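Local coordinates for putative transcriptional regulator TRANSCRIPTION REGULATOR protein (PDB 5NLA) that acts as an AraC-like transcriptional activator that binds c-di-GMP to regulate extracellular polysaccharide production and probably recognises specific DNA sequences, at residues 203-206 with 207-210; 65-68 with 69-73. One frame throughout, in Å; residues are numbered along the deposited sequence.

Contact 1 of 2, residues 203-206 with 207-210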
ATOM      1  N   ASN A 203      17.485   4.825  -7.244  1.00 88.87           N
ATOM      2  CA  ASN A 203      18.134   4.653  -8.553  1.00 93.14           C
ATOM      3  C   ASN A 203      17.436   3.579  -9.392  1.00 93.84           C
ATOM      4  O   ASN A 203      17.173   3.790 -10.579  1.00 96.48           O
ATOM      5  CB  ASN A 203      19.621   4.283  -8.404  1.00 96.98           C
ATOM      6  CG  ASN A 203      20.486   5.429  -7.881  1.00 98.36           C
ATOM      7  OD1 ASN A 203      20.107   6.602  -7.947  1.00 96.36           O
ATOM      8  ND2 ASN A 203      21.670   5.085  -7.364  1.00 98.42           N
ATOM      9  N   TYR A 204      17.140   2.436  -8.772  1.00 91.34           N
ATOM     10  CA  TYR A 204      16.486   1.341  -9.473  1.00 92.18           C
ATOM     11  C   TYR A 204      15.095   1.739  -9.933  1.00 92.21           C
ATOM     12  O   TYR A 204      14.728   1.492 -11.080  1.00 94.88           O
ATOM     13  CB  TYR A 204      16.399   0.082  -8.600  1.00 90.99           C
ATOM     14  CG  TYR A 204      15.933  -1.140  -9.375  1.00 90.70           C
ATOM     15  CD1 TYR A 204      16.755  -1.736 -10.334  1.00 92.35           C
ATOM     16  CD2 TYR A 204      14.662  -1.681  -9.176  1.00 87.23           C
ATOM     17  CE1 TYR A 204      16.330  -2.839 -11.057  1.00 93.50           C
ATOM     18  CE2 TYR A 204      14.236  -2.790  -9.895  1.00 88.00           C
ATOM     19  CZ  TYR A 204      15.073  -3.364 -10.834  1.00 91.03           C
ATOM     20  OH  TYR A 204      14.658  -4.459 -11.553  1.00 91.67           O
ATOM     21  N   ILE A 205      14.334   2.362  -9.036  1.00 91.24           N
ATOM     22  CA  ILE A 205      12.968   2.804  -9.338  1.00 90.16           C
ATOM     23  C   ILE A 205      12.948   3.872 -10.439  1.00 92.81           C
ATOM     24  O   ILE A 205      12.062   3.855 -11.294  1.00 91.50           O
ATOM     25  CB  ILE A 205      12.238   3.287  -8.056  1.00 86.99           C
ATOM     26  CG1 ILE A 205      11.977   2.095  -7.123  1.00 85.37           C
ATOM     27  CG2 ILE A 205      10.916   3.978  -8.389  1.00 85.04           C
ATOM     28  CD1 ILE A 205      11.674   2.491  -5.696  1.00 83.08           C
ATOM     29  N   ASN A 206      13.921   4.784 -10.414  1.00 98.53           N
ATOM     30  CA  ASN A 206      14.079   5.795 -11.471  1.00103.41           C
ATOM     31  C   ASN A 206      14.366   5.175 -12.831  1.00107.44           C
ATOM     32  O   ASN A 206      13.706   5.512 -13.815  1.00111.31           O
ATOM     33  CB  ASN A 206      15.181   6.799 -11.115  1.00108.00           C
ATOM     34  CG  ASN A 206      14.674   7.904 -10.220  1.00109.45           C
ATOM     35  OD1 ASN A 206      14.815   7.848  -8.999  1.00110.05           O
ATOM     36  ND2 ASN A 206      14.026   8.896 -10.820  1.00110.82           N
ATOM     37  N   GLY A 207      15.344   4.270 -12.879  1.00108.25           N
ATOM     38  CA  GLY A 207      15.647   3.509 -14.094  1.00110.21           C
ATOM     39  C   GLY A 207      14.454   2.726 -14.624  1.00107.79           C
ATOM     40  O   GLY A 207      14.258   2.618 -15.834  1.00109.37           O
ATOM     41  N   MET A 208      13.656   2.188 -13.709  1.00104.17           N
ATOM     42  CA  MET A 208      12.427   1.478 -14.057  1.00104.17           C
ATOM     43  C   MET A 208      11.378   2.454 -14.607  1.00105.69           C
ATOM     44  O   MET A 208      10.849   2.228 -15.699  1.00107.84           O
ATOM     45  CB  MET A 208      11.896   0.733 -12.826  1.00 99.83           C
ATOM     46  CG  MET A 208      10.754  -0.244 -13.079  1.00 97.37           C
ATOM     47  SD  MET A 208       9.844  -0.595 -11.560  1.00 90.90           S
ATOM     48  CE  MET A 208       9.090   0.991 -11.205  1.00 87.75           C
ATOM     49  N   GLU A 209      11.109   3.539 -13.872  1.00104.86           N
ATOM     50  CA  GLU A 209      10.143   4.573 -14.287  1.00105.12           C
ATOM     51  C   GLU A 209      10.403   5.071 -15.703  1.00109.00           C
ATOM     52  O   GLU A 209       9.484   5.150 -16.512  1.00111.04           O
ATOM     53  CB  GLU A 209      10.162   5.776 -13.328  1.00105.42           C
ATOM     54  CG  GLU A 209       8.962   6.718 -13.473  1.00105.65           C
ATOM     55  CD  GLU A 209       9.123   8.039 -12.726  1.00105.75           C
ATOM     56  OE1 GLU A 209      10.160   8.708 -12.926  1.00111.65           O
ATOM     57  OE2 GLU A 209       8.213   8.427 -11.951  1.00101.47           O
ATOM     58  N   GLU A 210      11.658   5.396 -15.999  1.00111.99           N
ATOM     59  CA  GLU A 210      12.045   5.810 -17.351  1.00117.62           C
ATOM     60  C   GLU A 210      11.675   4.740 -18.391  1.00120.39           C
ATOM     61  O   GLU A 210      11.203   5.071 -19.477  1.00124.13           O
ATOM     62  CB  GLU A 210      13.549   6.137 -17.419  1.00121.65           C
ATOM     63  CG  GLU A 210      13.961   7.406 -16.672  1.00121.06           C
ATOM     64  CD  GLU A 210      15.474   7.598 -16.583  1.00125.86           C
ATOM     65  OE1 GLU A 210      16.168   7.462 -17.619  1.00129.12           O
ATOM     66  OE2 GLU A 210      15.975   7.906 -15.475  1.00124.45           O
TER
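Asn206 O accepts the backbone N-H of Glu210, with N 3.0 Å from the oxygen, and CG of Glu210 lies 3.4 Å from Asn206 O. At the other end of the residue, OD1 of Asn206 accepts a hydrogen bond from Arg130 NH1. Gly207, with no side chain, takes part through its backbone: its N bonds to Asn203 O at 3.0 Å, nearly straight (173°). Met208 N to Tyr204 O (2.9 Å) and Glu209 N to Ile205 O (2.8 Å) come next, so that four successive bonds, from Gly207 to Glu210, give the i to i+4 pattern of an alpha-helix, here helix 196-211. Met208 starts out over the preceding turn, its CB 3.4 Å from Tyr204 O, and its chain bends at the last torsion (chi3 67°). The methyl end thereby comes alongside Ile205, with CE 4.5 Å from CG2, a loose apolar contact on the buried side of the helix. Ile205 in turn packs on Ile169 and Leu171 of strand 166-173. Glu209 extends from the next position to Gln101, whose NE2 gives a hydrogen bond to OE2, while Tyr204 packs on Ile223, Thr226, Ile227 and Met230 of helix 220-234.

Contact 2 of 2, residues 65-68 with 69-73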
ATOM      1  N   ALA A  65     -13.001  11.131  -3.944  1.00 63.86           N
ATOM      2  CA  ALA A  65     -13.750   9.950  -4.323  1.00 66.46           C
ATOM      3  C   ALA A  65     -12.806   8.853  -4.781  1.00 67.66           C
ATOM      4  O   ALA A  65     -12.920   7.724  -4.316  1.00 71.44           O
ATOM      5  CB  ALA A  65     -14.769  10.272  -5.408  1.00 67.39           C
ATOM      6  N   HIS A  66     -11.865   9.196  -5.662  1.00 70.21           N
ATOM      7  CA  HIS A  66     -10.916   8.217  -6.212  1.00 72.49           C
ATOM      8  C   HIS A  66     -10.000   7.616  -5.143  1.00 67.18           C
ATOM      9  O   HIS A  66      -9.588   6.470  -5.254  1.00 67.18           O
ATOM     10  CB  HIS A  66     -10.057   8.830  -7.334  1.00 78.37           C
ATOM     11  CG  HIS A  66     -10.830   9.225  -8.557  1.00 87.80           C
ATOM     12  ND1 HIS A  66     -11.955   8.549  -8.985  1.00 93.73           N
ATOM     13  CD2 HIS A  66     -10.627  10.220  -9.456  1.00 93.65           C
ATOM     14  CE1 HIS A  66     -12.419   9.117 -10.083  1.00 96.53           C
ATOM     15  NE2 HIS A  66     -11.629  10.130 -10.393  1.00 99.56           N
ATOM     16  N   MET A  67      -9.691   8.393  -4.111  1.00 62.94           N
ATOM     17  CA  MET A  67      -8.752   7.983  -3.084  1.00 59.89           C
ATOM     18  C   MET A  67      -9.399   7.437  -1.821  1.00 59.18           C
ATOM     19  O   MET A  67      -8.685   6.931  -0.978  1.00 59.82           O
ATOM     20  CB  MET A  67      -7.842   9.165  -2.731  1.00 59.23           C
ATOM     21  CG  MET A  67      -6.993   9.680  -3.890  1.00 56.99           C
ATOM     22  SD  MET A  67      -5.773   8.518  -4.490  1.00 52.76           S
ATOM     23  CE  MET A  67      -4.879   8.290  -2.971  1.00 53.34           C
ATOM     24  N   ALA A  68     -10.729   7.520  -1.709  1.00 63.72           N
ATOM     25  CA  ALA A  68     -11.507   7.111  -0.497  1.00 63.34           C
ATOM     26  C   ALA A  68     -11.220   5.732   0.111  1.00 63.98           C
ATOM     27  O   ALA A  68     -11.112   5.624   1.333  1.00 64.33           O
ATOM     28  CB  ALA A  68     -13.006   7.246  -0.748  1.00 64.58           C
ATOM     29  N   PRO A  69     -11.133   4.670  -0.727  1.00 65.34           N
ATOM     30  CA  PRO A  69     -10.755   3.343  -0.233  1.00 63.15           C
ATOM     31  C   PRO A  69      -9.431   3.298   0.521  1.00 62.47           C
ATOM     32  O   PRO A  69      -9.240   2.424   1.366  1.00 66.94           O
ATOM     33  CB  PRO A  69     -10.616   2.522  -1.513  1.00 63.74           C
ATOM     34  CG  PRO A  69     -11.548   3.155  -2.465  1.00 64.95           C
ATOM     35  CD  PRO A  69     -11.471   4.624  -2.166  1.00 65.87           C
ATOM     36  N   LEU A  70      -8.522   4.205   0.190  1.00 61.07           N
ATOM     37  CA  LEU A  70      -7.195   4.238   0.786  1.00 60.06           C
ATOM     38  C   LEU A  70      -7.119   5.211   1.943  1.00 57.65           C
ATOM     39  O   LEU A  70      -6.702   4.863   3.046  1.00 57.27           O
ATOM     40  CB  LEU A  70      -6.185   4.623  -0.286  1.00 59.95           C
ATOM     41  CG  LEU A  70      -4.710   4.457   0.064  1.00 62.86           C
ATOM     42  CD1 LEU A  70      -4.420   3.072   0.621  1.00 63.34           C
ATOM     43  CD2 LEU A  70      -3.834   4.728  -1.165  1.00 63.63           C
ATOM     44  N   VAL A  71      -7.529   6.439   1.674  1.00 58.03           N
ATOM     45  CA  VAL A  71      -7.384   7.540   2.614  1.00 56.41           C
ATOM     46  C   VAL A  71      -8.562   8.461   2.475  1.00 55.34           C
ATOM     47  O   VAL A  71      -9.050   8.673   1.383  1.00 52.61           O
ATOM     48  CB  VAL A  71      -6.088   8.361   2.359  1.00 55.21           C
ATOM     49  CG1 VAL A  71      -4.883   7.706   3.036  1.00 53.82           C
ATOM     50  CG2 VAL A  71      -5.837   8.553   0.872  1.00 53.34           C
ATOM     51  N   ASP A  72      -9.029   8.979   3.602  1.00 60.17           N
ATOM     52  CA  ASP A  72      -9.909  10.128   3.605  1.00 64.94           C
ATOM     53  C   ASP A  72      -9.031  11.369   3.528  1.00 64.56           C
ATOM     54  O   ASP A  72      -8.097  11.504   4.321  1.00 64.50           O
ATOM     55  CB  ASP A  72     -10.733  10.167   4.877  1.00 68.79           C
ATOM     56  CG  ASP A  72     -11.855  11.169   4.810  1.00 75.69           C
ATOM     57  OD1 ASP A  72     -12.083  11.778   3.735  1.00 75.55           O
ATOM     58  OD2 ASP A  72     -12.534  11.330   5.846  1.00 86.37           O
ATOM     59  N   VAL A  73      -9.340  12.258   2.582  1.00 63.14           N
ATOM     60  CA  VAL A  73      -8.556  13.469   2.348  1.00 65.07           C
ATOM     61  C   VAL A  73      -9.347  14.745   2.615  1.00 64.81           C
ATOM     62  O   VAL A  73     -10.573  14.764   2.491  1.00 65.37           O
ATOM     63  CB  VAL A  73      -7.967  13.519   0.920  1.00 66.78           C
ATOM     64  CG1 VAL A  73      -7.002  12.357   0.706  1.00 66.12           C
ATOM     65  CG2 VAL A  73      -9.055  13.515  -0.146  1.00 67.95           C
TER
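Met67 lies side by side with Leu70 and Val71, all three side chains pointing the same way. The thioether chain of Met67 is bent at both chi2 (-65°) and chi3 (-58°), which folds its methyl end round toward the two partners. CE of Met67 thus rests 4.0 Å from CG2 of Val71 and 4.1 Å from CD2 of Leu70, making one buried apolar cluster. The carbonyl of Met67 accepts two backbone bonds. Val71 N approaches Met67 O almost straight, at 2.9 Å with an N-H...O angle of 177°, whereas Leu70 N reaches the same oxygen at 3.0 Å from above the carbonyl plane. With acceptance from both i+3 and i+4, residues 67-71 make a helix-like turn at the exit from helix 59-67. Pro69, within this turn, has no N-H to offer. Arg111 NH1 hydrogen-bonds to the carbonyl oxygens of Pro69 and Leu70. The chain passes in this way from helix 59-67 into strand 72-74, an edge of the five-stranded antiparallel sheet, where Val71 packs on Tyr109 of the adjoining strand 107-111 and Val73 on Phe60 and Arg64 of the helix.

In the fold
Contact 2 comes first along the chain, at the passage from helix 59-67 into strand 72-74, and contact 1 follows much later, within helix 196-211. Their centres are 27 Å apart and the nearest atoms about 16 Å, so they do not touch. Each adjoins a different sheet: residues 65-73 lead into the five-stranded antiparallel sheet at its outermost strand, whereas residues 203-210 pack on strand 166-173 of the seven-stranded one. Contact 1 thus belongs to a helix laid against one sheet, and contact 2 to a connection entering the other, two separate parts of the fold with no direct link between them.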